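Local coordinates for protein NAD(P)H-flavin oxidoreductase (Staphylococcus epidermidis ATCC 12228, PDB 3GBH) that binds flavin mononucleotide and probably uses NAD(P)H to reduce it, passing the electrons on to a substrate, at residues K22-Y28 with R77-S83; K4-I8 with K155-Y159; L86-G90 with I172-Y178. All coordinates share one frame; numbering follows the deposited sequence.

How the contacts relate
Contact 3 is the buried, wholly apolar one: a central strand of the antiparallel sheet meets the short helix 172-176 through side chains alone, without a hydrogen bond between them. Contacts 1 and 2 lie farther from the chain's centre, partly buried, and there irregular segments dock on helix ends. Hydroxyl-to-backbone bonds and waters join contact 1, which also reaches the flavin through K22 and Q78; contact 2 relies on a backbone bond, a water and the packing of R7 on H157. The two touch where Y28 OH meets Y159 OH, probably by a hydrogen bond. Helix 76-81 of contact 1 runs on into strand 84-91 of contact 3, while contacts 2 and 3 lie on opposite sides of the chain's centre.

Contact 1: residues K22-Y28 with R77-S83; sequences KVFDENY and RQLTTSS. With FMN (flavin mononucleotide), chain H.
The loop 22-28 runs roughly along the last turn of helix 76-81, in the same sense, passing from K22 beside Q78 to Y28 beside S83, and comes closest at E26 and T81, whose CA atoms are 4.3 Å apart. T81 is the hub. Its OG1 sits between the backbone N and the carbonyl carbon (chi1 68°), a position that lets the hydroxyl give its proton back to R77 O while its oxygen accepts F24 N at 3.1 Å in a nearly straight bond. The same OG1 lies at the edge of the F24 ring, 3.6 Å from CD2. A threonine suits this place because one hydroxyl both closes on its own helix and holds the passing loop.

Farther along, D25 to Y28 form a type I turn in which D25 OD1 accepts N27 N, an Asx turn. At the turn's last residue, S83 OG donates to Y28 O over 2.7 Å, from above the carbonyl plane. Water 1 links the same hydroxyl to D25 O, so small polar side chains and solvent serve the turn's carbonyls. At the other end the methyls of V23 lie over one face of the R77 guanidinium, CG2 being 3.7 Å from NH1. K22 and Q78 run side by side toward the flavin; K22 NZ donates to FMN O2 at 2.7 Å, and Q78 NE2 lies 3.1 Å from that oxygen while bonded to N162. In this nitroreductase-family flavin site the positive K22 probably helps to stabilise negative charge at the N1/C2=O end of the reduced flavin.

F24 and Q78 also pack on A190 of strand 183-192, and K22 touches N162 of strand 160-164, so the loop and helix 76-81 lie together against this side of the sheet.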
loop_
_atom_site.group_PDB
_atom_site.type_symbol
_atom_site.label_atom_id
_atom_site.label_comp_id
_atom_site.label_asym_id
_atom_site.label_seq_id
_atom_site.Cartn_x
_atom_site.Cartn_y
_atom_site.Cartn_z
ATOM N N LYS B 22 0.809 14.974 -31.928
ATOM C CA LYS B 22 0.368 15.135 -33.323
ATOM C C LYS B 22 1.376 15.822 -34.264
ATOM O O LYS B 22 1.161 15.860 -35.475
ATOM C CB LYS B 22 -0.981 15.871 -33.319
ATOM C CG LYS B 22 -1.983 15.130 -32.430
ATOM C CD LYS B 22 -3.401 15.552 -32.608
ATOM C CE LYS B 22 -4.282 14.753 -31.650
ATOM N NZ LYS B 22 -5.716 14.952 -31.984
ATOM N N VAL B 23 2.467 16.347 -33.705
ATOM C CA VAL B 23 3.532 16.973 -34.481
ATOM C C VAL B 23 4.867 16.336 -34.042
ATOM O O VAL B 23 5.270 16.452 -32.883
ATOM C CB VAL B 23 3.558 18.489 -34.251
ATOM C CG1 VAL B 23 4.577 19.163 -35.146
ATOM C CG2 VAL B 23 2.160 19.077 -34.491
ATOM N N PHE B 24 5.511 15.647 -34.975
ATOM C CA PHE B 24 6.766 14.963 -34.747
ATOM C C PHE B 24 7.902 15.663 -35.490
ATOM O O PHE B 24 7.672 16.517 -36.358
ATOM C CB PHE B 24 6.676 13.528 -35.247
ATOM C CG PHE B 24 5.540 12.763 -34.660
ATOM C CD1 PHE B 24 5.713 12.031 -33.497
ATOM C CD2 PHE B 24 4.284 12.775 -35.267
ATOM C CE1 PHE B 24 4.656 11.321 -32.944
ATOM C CE2 PHE B 24 3.210 12.054 -34.708
ATOM C CZ PHE B 24 3.406 11.331 -33.556
ATOM N N ASP B 25 9.126 15.306 -35.110
ATOM C CA ASP B 25 10.313 15.781 -35.767
ATOM C C ASP B 25 10.411 15.084 -37.140
ATOM O O ASP B 25 10.641 13.872 -37.268
ATOM C CB ASP B 25 11.539 15.548 -34.875
ATOM C CG ASP B 25 12.842 16.052 -35.496
ATOM O OD1 ASP B 25 12.862 16.413 -36.695
ATOM O OD2 ASP B 25 13.858 16.058 -34.779
ATOM N N GLU B 26 10.220 15.887 -38.167
ATOM C CA GLU B 26 10.153 15.413 -39.537
ATOM C C GLU B 26 11.485 14.861 -40.032
ATOM O O GLU B 26 11.531 14.144 -41.034
ATOM C CB GLU B 26 9.731 16.594 -40.414
ATOM C CG GLU B 26 8.954 16.248 -41.657
ATOM C CD GLU B 26 8.780 17.458 -42.563
ATOM O OE1 GLU B 26 8.773 18.589 -42.033
ATOM O OE2 GLU B 26 8.680 17.276 -43.802
ATOM N N ASN B 27 12.571 15.215 -39.349
ATOM C CA ASN B 27 13.917 14.812 -39.757
ATOM C C ASN B 27 14.497 13.695 -38.906
ATOM O O ASN B 27 15.633 13.289 -39.106
ATOM C CB ASN B 27 14.831 16.009 -39.685
ATOM C CG ASN B 27 14.408 17.106 -40.627
ATOM O OD1 ASN B 27 14.087 18.212 -40.193
ATOM N ND2 ASN B 27 14.380 16.804 -41.927
ATOM N N TYR B 28 13.722 13.214 -37.941
ATOM C CA TYR B 28 14.143 12.110 -37.112
ATOM C C TYR B 28 13.528 10.832 -37.657
ATOM O O TYR B 28 12.308 10.758 -37.831
ATOM C CB TYR B 28 13.688 12.314 -35.665
ATOM C CG TYR B 28 14.168 11.199 -34.828
ATOM C CD1 TYR B 28 13.405 10.064 -34.670
ATOM C CD2 TYR B 28 15.430 11.233 -34.261
ATOM C CE1 TYR B 28 13.873 8.991 -33.956
ATOM C CE2 TYR B 28 15.911 10.161 -33.523
ATOM C CZ TYR B 28 15.122 9.036 -33.381
ATOM O OH TYR B 28 15.544 7.936 -32.668
ATOM N N ARG B 77 -0.843 16.034 -40.980
ATOM C CA ARG B 77 0.380 16.460 -40.315
ATOM C C ARG B 77 1.064 15.304 -39.599
ATOM O O ARG B 77 2.292 15.198 -39.625
ATOM C CB ARG B 77 0.128 17.608 -39.347
ATOM C CG ARG B 77 1.397 18.378 -39.072
ATOM C CD ARG B 77 1.138 19.788 -38.628
ATOM N NE ARG B 77 2.400 20.530 -38.579
ATOM C CZ ARG B 77 2.671 21.516 -37.726
ATOM N NH1 ARG B 77 1.778 21.901 -36.815
ATOM N NH2 ARG B 77 3.857 22.118 -37.779
ATOM N N GLN B 78 0.268 14.440 -38.961
ATOM C CA GLN B 78 0.821 13.289 -38.282
ATOM C C GLN B 78 1.504 12.409 -39.318
ATOM O O GLN B 78 2.622 11.968 -39.098
ATOM C CB GLN B 78 -0.242 12.462 -37.533
ATOM C CG GLN B 78 -0.932 13.152 -36.368
ATOM C CD GLN B 78 -2.247 13.777 -36.793
ATOM O OE1 GLN B 78 -2.302 14.518 -37.770
ATOM N NE2 GLN B 78 -3.317 13.451 -36.076
ATOM N N LEU B 79 0.833 12.163 -40.442
ATOM C CA LEU B 79 1.399 11.333 -41.511
ATOM C C LEU B 79 2.713 11.898 -42.056
ATOM O O LEU B 79 3.704 11.166 -42.195
ATOM C CB LEU B 79 0.423 11.186 -42.689
ATOM C CG LEU B 79 0.933 10.287 -43.822
ATOM C CD1 LEU B 79 1.161 8.810 -43.339
ATOM C CD2 LEU B 79 -0.012 10.335 -44.978
ATOM N N THR B 80 2.695 13.181 -42.406
ATOM C CA THR B 80 3.876 13.869 -42.917
ATOM C C THR B 80 5.079 13.854 -41.985
ATOM O O THR B 80 6.205 13.522 -42.397
ATOM C CB THR B 80 3.540 15.326 -43.180
ATOM O OG1 THR B 80 2.578 15.383 -44.243
ATOM C CG2 THR B 80 4.812 16.139 -43.562
ATOM N N THR B 81 4.848 14.221 -40.728
ATOM C CA THR B 81 5.954 14.470 -39.813
ATOM C C THR B 81 6.472 13.205 -39.101
ATOM O O THR B 81 7.618 13.172 -38.646
ATOM C CB THR B 81 5.605 15.583 -38.823
ATOM O OG1 THR B 81 4.575 15.136 -37.933
ATOM C CG2 THR B 81 5.138 16.868 -39.568
ATOM N N SER B 82 5.630 12.184 -39.006
ATOM C CA SER B 82 5.957 10.961 -38.283
ATOM C C SER B 82 7.178 10.213 -38.832
ATOM O O SER B 82 7.469 10.234 -40.056
ATOM C CB SER B 82 4.754 10.003 -38.286
ATOM O OG SER B 82 4.451 9.545 -39.589
ATOM N N SER B 83 7.884 9.533 -37.938
ATOM C CA SER B 83 8.948 8.639 -38.383
ATOM C C SER B 83 8.341 7.490 -39.186
ATOM O O SER B 83 8.932 7.020 -40.142
ATOM C CB SER B 83 9.735 8.107 -37.194
ATOM O OG SER B 83 10.475 9.158 -36.597
HETATM N N1 FMN H . -6.477 11.633 -32.876
HETATM C C2 FMN H . -6.360 12.324 -34.073
HETATM O O2 FMN H . -5.751 13.397 -34.140
HETATM N N3 FMN H . -6.953 11.814 -35.198
HETATM C C4 FMN H . -7.652 10.605 -35.159
HETATM O O4 FMN H . -8.183 10.175 -36.200
HETATM C C4A FMN H . -7.781 9.928 -33.957
HETATM N N5 FMN H . -8.497 8.747 -33.861
HETATM C C5A FMN H . -8.336 7.925 -32.765
HETATM C C6 FMN H . -8.755 6.584 -32.798
HETATM C C7 FMN H . -8.589 5.765 -31.702
HETATM C C7M FMN H . -9.047 4.332 -31.751
HETATM C C8 FMN H . -8.014 6.284 -30.537
HETATM C C8M FMN H . -7.795 5.455 -29.309
HETATM C C9 FMN H . -7.604 7.605 -30.502
HETATM C C9A FMN H . -7.745 8.449 -31.607
HETATM N N10 FMN H . -7.314 9.784 -31.587
HETATM C C10 FMN H . -7.190 10.458 -32.803
HETATM C "C1'" FMN H . -6.599 10.349 -30.377
HETATM C "C2'" FMN H . -7.659 10.654 -29.319
HETATM O "O2'" FMN H . -8.344 11.858 -29.622
HETATM C "C3'" FMN H . -6.985 10.740 -27.945
HETATM O "O3'" FMN H . -6.474 9.474 -27.610
HETATM C "C4'" FMN H . -7.903 11.231 -26.825
HETATM O "O4'" FMN H . -8.287 12.579 -27.094
HETATM C "C5'" FMN H . -7.191 11.131 -25.479
HETATM O "O5'" FMN H . -6.025 11.946 -25.481
HETATM P P FMN H . -4.595 11.304 -25.172
HETATM O O1P FMN H . -3.543 12.374 -25.199
HETATM O O2P FMN H . -4.357 10.220 -26.182
HETATM O O3P FMN H . -4.608 10.654 -23.808
HETATM O O HOH W 1 9.922 11.939 -35.530
HETATM O O HOH W 2 9.989 11.735 -39.227
#

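Contact 2: residues K4-I8 with K155-Y159; sequences KLTRI and KAHGY
With CG of R7 set beside its own backbone N (chi1 -53°) and the chain bent at chi2 (-126°), the guanidinium folds over the imidazole of H157, whose own CG, likewise beside its backbone N, carries the ring out alongside. R7 NH1 stands over one ring face, 3.2 Å from H157 CE1, with the two planes 31° apart. The nearby H157 ND1 is not bonded to the arginine: both residues turn to E34 of helix 32-42, R7 by a salt bridge and H157 by a hydrogen bond. The shared carboxylate probably offsets the arginine's charge so close to the histidine.

The helix 132-156 stops here in a Schellman motif, with G158 at positive phi. G158, having no side chain, lets T6 O come within 3.4 Å of its CA. A156 O, near the helix end, accepts I8 N at 2.8 Å.

Next to G158, L5 CD1 meets the Y159 ring obliquely, 3.3 Å from CE1, the two side chains crossing at about a right angle. Water 3 accepts from L5 N and donates to H157 O. I8 CD1 meets the aliphatic CE of K155 at 3.8 Å, and K155 NZ curls back to Y159 O. I8 also packs on V14 of helix 11-17, while A156 touches F11 of the second subunit.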
loop_
_atom_site.group_PDB
_atom_site.type_symbol
_atom_site.label_atom_id
_atom_site.label_comp_id
_atom_site.label_asym_id
_atom_site.label_seq_id
_atom_site.Cartn_x
_atom_site.Cartn_y
_atom_site.Cartn_z
ATOM N N LYS B 4 19.292 7.383 -30.867
ATOM C CA LYS B 4 18.424 6.698 -29.919
ATOM C C LYS B 4 18.217 7.696 -28.766
ATOM O O LYS B 4 19.169 8.399 -28.350
ATOM C CB LYS B 4 18.988 5.335 -29.486
ATOM C CG LYS B 4 18.675 4.192 -30.492
ATOM N N LEU B 5 16.958 7.782 -28.317
ATOM C CA LEU B 5 16.491 8.819 -27.390
ATOM C C LEU B 5 16.509 8.345 -25.929
ATOM O O LEU B 5 16.742 7.142 -25.663
ATOM C CB LEU B 5 15.076 9.226 -27.770
ATOM C CG LEU B 5 14.896 9.652 -29.225
ATOM C CD1 LEU B 5 13.430 10.040 -29.484
ATOM C CD2 LEU B 5 15.854 10.793 -29.568
ATOM N N THR B 6 16.243 9.287 -25.008
ATOM C CA THR B 6 16.172 9.003 -23.556
ATOM C C THR B 6 14.996 8.121 -23.097
ATOM O O THR B 6 13.824 8.505 -23.138
ATOM C CB THR B 6 16.156 10.288 -22.728
ATOM O OG1 THR B 6 17.397 10.979 -22.930
ATOM C CG2 THR B 6 16.019 9.971 -21.247
ATOM N N ARG B 7 15.357 6.955 -22.590
ATOM C CA ARG B 7 14.399 5.945 -22.185
ATOM C C ARG B 7 13.677 6.292 -20.870
ATOM O O ARG B 7 14.187 7.054 -20.053
ATOM C CB ARG B 7 15.138 4.614 -22.092
ATOM C CG ARG B 7 15.922 4.272 -23.384
ATOM C CD ARG B 7 15.550 2.891 -23.947
ATOM N NE ARG B 7 16.304 2.591 -25.184
ATOM C CZ ARG B 7 16.310 1.409 -25.816
ATOM N NH1 ARG B 7 15.608 0.371 -25.348
ATOM N NH2 ARG B 7 17.033 1.255 -26.929
ATOM N N ILE B 8 12.464 5.779 -20.696
ATOM C CA ILE B 8 11.726 5.954 -19.455
ATOM C C ILE B 8 11.564 4.527 -18.928
ATOM O O ILE B 8 10.870 3.749 -19.562
ATOM C CB ILE B 8 10.347 6.625 -19.662
ATOM C CG1 ILE B 8 10.492 8.009 -20.307
ATOM C CG2 ILE B 8 9.648 6.796 -18.338
ATOM C CD1 ILE B 8 9.155 8.637 -20.718
ATOM N N LYS B 155 6.766 4.689 -25.942
ATOM C CA LYS B 155 7.035 5.733 -24.947
ATOM C C LYS B 155 8.216 5.387 -24.037
ATOM O O LYS B 155 9.005 6.265 -23.670
ATOM C CB LYS B 155 5.794 6.030 -24.127
ATOM C CG LYS B 155 5.923 7.216 -23.192
ATOM C CD LYS B 155 5.742 8.524 -23.910
ATOM C CE LYS B 155 6.679 9.589 -23.412
ATOM N NZ LYS B 155 7.812 9.684 -24.331
ATOM N N ALA B 156 8.369 4.113 -23.678
ATOM C CA ALA B 156 9.499 3.689 -22.838
ATOM C C ALA B 156 10.831 3.903 -23.546
ATOM O O ALA B 156 11.893 4.124 -22.905
ATOM C CB ALA B 156 9.321 2.216 -22.420
ATOM N N HIS B 157 10.796 3.841 -24.871
ATOM C CA HIS B 157 11.978 4.105 -25.711
ATOM C C HIS B 157 12.219 5.573 -25.971
ATOM O O HIS B 157 13.213 5.932 -26.607
ATOM C CB HIS B 157 11.846 3.396 -27.061
ATOM C CG HIS B 157 12.136 1.939 -27.001
ATOM N ND1 HIS B 157 13.195 1.367 -27.678
ATOM C CD2 HIS B 157 11.487 0.928 -26.377
ATOM C CE1 HIS B 157 13.193 0.063 -27.455
ATOM N NE2 HIS B 157 12.166 -0.228 -26.673
ATOM N N GLY B 158 11.326 6.426 -25.504
ATOM C CA GLY B 158 11.534 7.881 -25.610
ATOM C C GLY B 158 10.746 8.486 -26.781
ATOM O O GLY B 158 10.830 9.680 -27.042
ATOM N N TYR B 159 9.968 7.656 -27.459
ATOM C CA TYR B 159 9.156 8.092 -28.611
ATOM C C TYR B 159 7.752 8.467 -28.154
ATOM O O TYR B 159 7.388 8.245 -26.991
ATOM C CB TYR B 159 9.103 6.990 -29.682
ATOM C CG TYR B 159 10.460 6.668 -30.213
ATOM C CD1 TYR B 159 11.248 7.663 -30.757
ATOM C CD2 TYR B 159 10.978 5.384 -30.154
ATOM C CE1 TYR B 159 12.509 7.400 -31.224
ATOM C CE2 TYR B 159 12.254 5.102 -30.632
ATOM C CZ TYR B 159 13.017 6.119 -31.177
ATOM O OH TYR B 159 14.312 5.897 -31.662
HETATM O O HOH W 3 15.455 5.578 -28.628
#

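Contact 3: residues L86-G90 with I172-Y178; sequences LIIFG and IADIIGY
F89 packs against helix 172-176 and the residues after it, touching I172, A173, I176 and Y178. I176 CD1 approaches the F89 ring obliquely, 3.4 Å from CE1, while A173 CB lies 3.9 Å from F89 CE2. Y178 comes over one face of F89, its CD2 3.8 Å from CD1; the two rings are inclined at 49°, with centroids 5.0 Å apart. I176 CG1 lies between its backbone N and carbonyl carbon (chi1 73°) and the chain extends on to CD1, which brings that methyl also over the centre of the Y178 ring. Beside them I87 and I172 meet tip to tip, their CD1 and CG1 atoms 3.9 Å apart.

This is a helix packed across one face of an antiparallel sheet, the segment axes 11.2 Å apart and crossing at -115°. I87 and F89, two apart on the strand, face the same side, where bulky apolar residues can span the distance; small A173 leaves room for the phenyl.

The turn positions Y178: G177, at positive phi, ends the helix, and both G177 N and Y178 N donate to A173 O. Farther out, V68 of helix 62-68 backs I172 and I176, while Y178 OH bonds to E211 of the second subunit.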
loop_
_atom_site.group_PDB
_atom_site.type_symbol
_atom_site.label_atom_id
_atom_site.label_comp_id
_atom_site.label_asym_id
_atom_site.label_seq_id
_atom_site.Cartn_x
_atom_site.Cartn_y
_atom_site.Cartn_z
ATOM N N LEU B 86 2.146 3.549 -38.590
ATOM C CA LEU B 86 1.860 2.136 -38.426
ATOM C C LEU B 86 0.391 1.948 -38.755
ATOM O O LEU B 86 -0.432 2.657 -38.210
ATOM C CB LEU B 86 2.138 1.694 -36.994
ATOM C CG LEU B 86 3.494 2.073 -36.387
ATOM C CD1 LEU B 86 3.671 1.444 -35.008
ATOM C CD2 LEU B 86 4.632 1.672 -37.299
ATOM N N ILE B 87 0.069 1.044 -39.671
ATOM C CA ILE B 87 -1.328 0.683 -39.909
ATOM C C ILE B 87 -1.488 -0.779 -39.526
ATOM O O ILE B 87 -0.836 -1.647 -40.104
ATOM C CB ILE B 87 -1.750 0.919 -41.349
ATOM C CG1 ILE B 87 -1.340 2.334 -41.803
ATOM C CG2 ILE B 87 -3.274 0.723 -41.513
ATOM C CD1 ILE B 87 -1.624 2.628 -43.301
ATOM N N ILE B 88 -2.346 -1.041 -38.539
ATOM C CA ILE B 88 -2.507 -2.374 -37.991
ATOM C C ILE B 88 -3.790 -2.970 -38.556
ATOM O O ILE B 88 -4.852 -2.378 -38.463
ATOM C CB ILE B 88 -2.564 -2.347 -36.471
ATOM C CG1 ILE B 88 -1.251 -1.781 -35.898
ATOM C CG2 ILE B 88 -2.837 -3.748 -35.907
ATOM C CD1 ILE B 88 -1.397 -1.243 -34.501
ATOM N N PHE B 89 -3.636 -4.126 -39.193
ATOM C CA PHE B 89 -4.687 -4.876 -39.813
ATOM C C PHE B 89 -4.891 -6.151 -38.999
ATOM O O PHE B 89 -3.976 -6.623 -38.332
ATOM C CB PHE B 89 -4.274 -5.280 -41.227
ATOM C CG PHE B 89 -4.198 -4.148 -42.205
ATOM C CD1 PHE B 89 -3.052 -3.367 -42.287
ATOM C CD2 PHE B 89 -5.267 -3.883 -43.067
ATOM C CE1 PHE B 89 -2.973 -2.328 -43.188
ATOM C CE2 PHE B 89 -5.215 -2.863 -43.966
ATOM C CZ PHE B 89 -4.054 -2.060 -44.040
ATOM N N GLY B 90 -6.092 -6.694 -39.074
ATOM C CA GLY B 90 -6.417 -7.968 -38.469
ATOM C C GLY B 90 -6.600 -8.980 -39.592
ATOM O O GLY B 90 -7.232 -8.692 -40.601
ATOM N N ILE B 172 -7.896 1.456 -47.740
ATOM C CA ILE B 172 -6.495 1.445 -47.326
ATOM C C ILE B 172 -5.751 0.142 -47.670
ATOM O O ILE B 172 -4.586 0.188 -48.108
ATOM C CB ILE B 172 -6.336 1.814 -45.818
ATOM C CG1 ILE B 172 -4.863 2.094 -45.492
ATOM C CG2 ILE B 172 -7.004 0.773 -44.935
ATOM C CD1 ILE B 172 -4.279 3.338 -46.268
ATOM N N ALA B 173 -6.399 -1.010 -47.487
ATOM C CA ALA B 173 -5.770 -2.305 -47.852
ATOM C C ALA B 173 -5.351 -2.328 -49.310
ATOM O O ALA B 173 -4.213 -2.677 -49.645
ATOM C CB ALA B 173 -6.702 -3.505 -47.549
ATOM N N ASP B 174 -6.274 -1.946 -50.189
ATOM C CA ASP B 174 -5.978 -1.906 -51.610
ATOM C C ASP B 174 -4.807 -0.974 -51.944
ATOM O O ASP B 174 -3.997 -1.270 -52.832
ATOM C CB ASP B 174 -7.209 -1.453 -52.407
ATOM C CG ASP B 174 -8.367 -2.460 -52.346
ATOM O OD1 ASP B 174 -8.108 -3.697 -52.342
ATOM O OD2 ASP B 174 -9.541 -1.997 -52.309
ATOM N N ILE B 175 -4.759 0.175 -51.277
ATOM C CA ILE B 175 -3.760 1.195 -51.568
ATOM C C ILE B 175 -2.362 0.677 -51.220
ATOM O O ILE B 175 -1.430 0.855 -51.974
ATOM C CB ILE B 175 -4.066 2.544 -50.823
ATOM C CG1 ILE B 175 -5.322 3.192 -51.412
ATOM C CG2 ILE B 175 -2.896 3.512 -50.940
ATOM C CD1 ILE B 175 -5.912 4.309 -50.569
ATOM N N ILE B 176 -2.220 0.010 -50.093
ATOM C CA ILE B 176 -0.896 -0.448 -49.681
ATOM C C ILE B 176 -0.535 -1.837 -50.202
ATOM O O ILE B 176 0.615 -2.244 -50.104
ATOM C CB ILE B 176 -0.681 -0.358 -48.162
ATOM C CG1 ILE B 176 -1.453 -1.428 -47.409
ATOM C CG2 ILE B 176 -1.082 1.041 -47.648
ATOM C CD1 ILE B 176 -1.228 -1.347 -45.909
ATOM N N GLY B 177 -1.522 -2.539 -50.757
ATOM C CA GLY B 177 -1.300 -3.828 -51.381
ATOM C C GLY B 177 -1.513 -5.016 -50.485
ATOM O O GLY B 177 -0.757 -5.988 -50.571
ATOM N N TYR B 178 -2.511 -4.938 -49.601
ATOM C CA TYR B 178 -2.932 -6.075 -48.797
ATOM C C TYR B 178 -4.289 -6.518 -49.299
ATOM O O TYR B 178 -5.103 -5.691 -49.741
ATOM C CB TYR B 178 -3.041 -5.709 -47.321
ATOM C CG TYR B 178 -1.729 -5.499 -46.584
ATOM C CD1 TYR B 178 -0.519 -5.331 -47.255
ATOM C CD2 TYR B 178 -1.713 -5.451 -45.208
ATOM C CE1 TYR B 178 0.665 -5.128 -46.553
ATOM C CE2 TYR B 178 -0.542 -5.246 -44.505
ATOM C CZ TYR B 178 0.638 -5.092 -45.175
ATOM O OH TYR B 178 1.785 -4.914 -44.448
#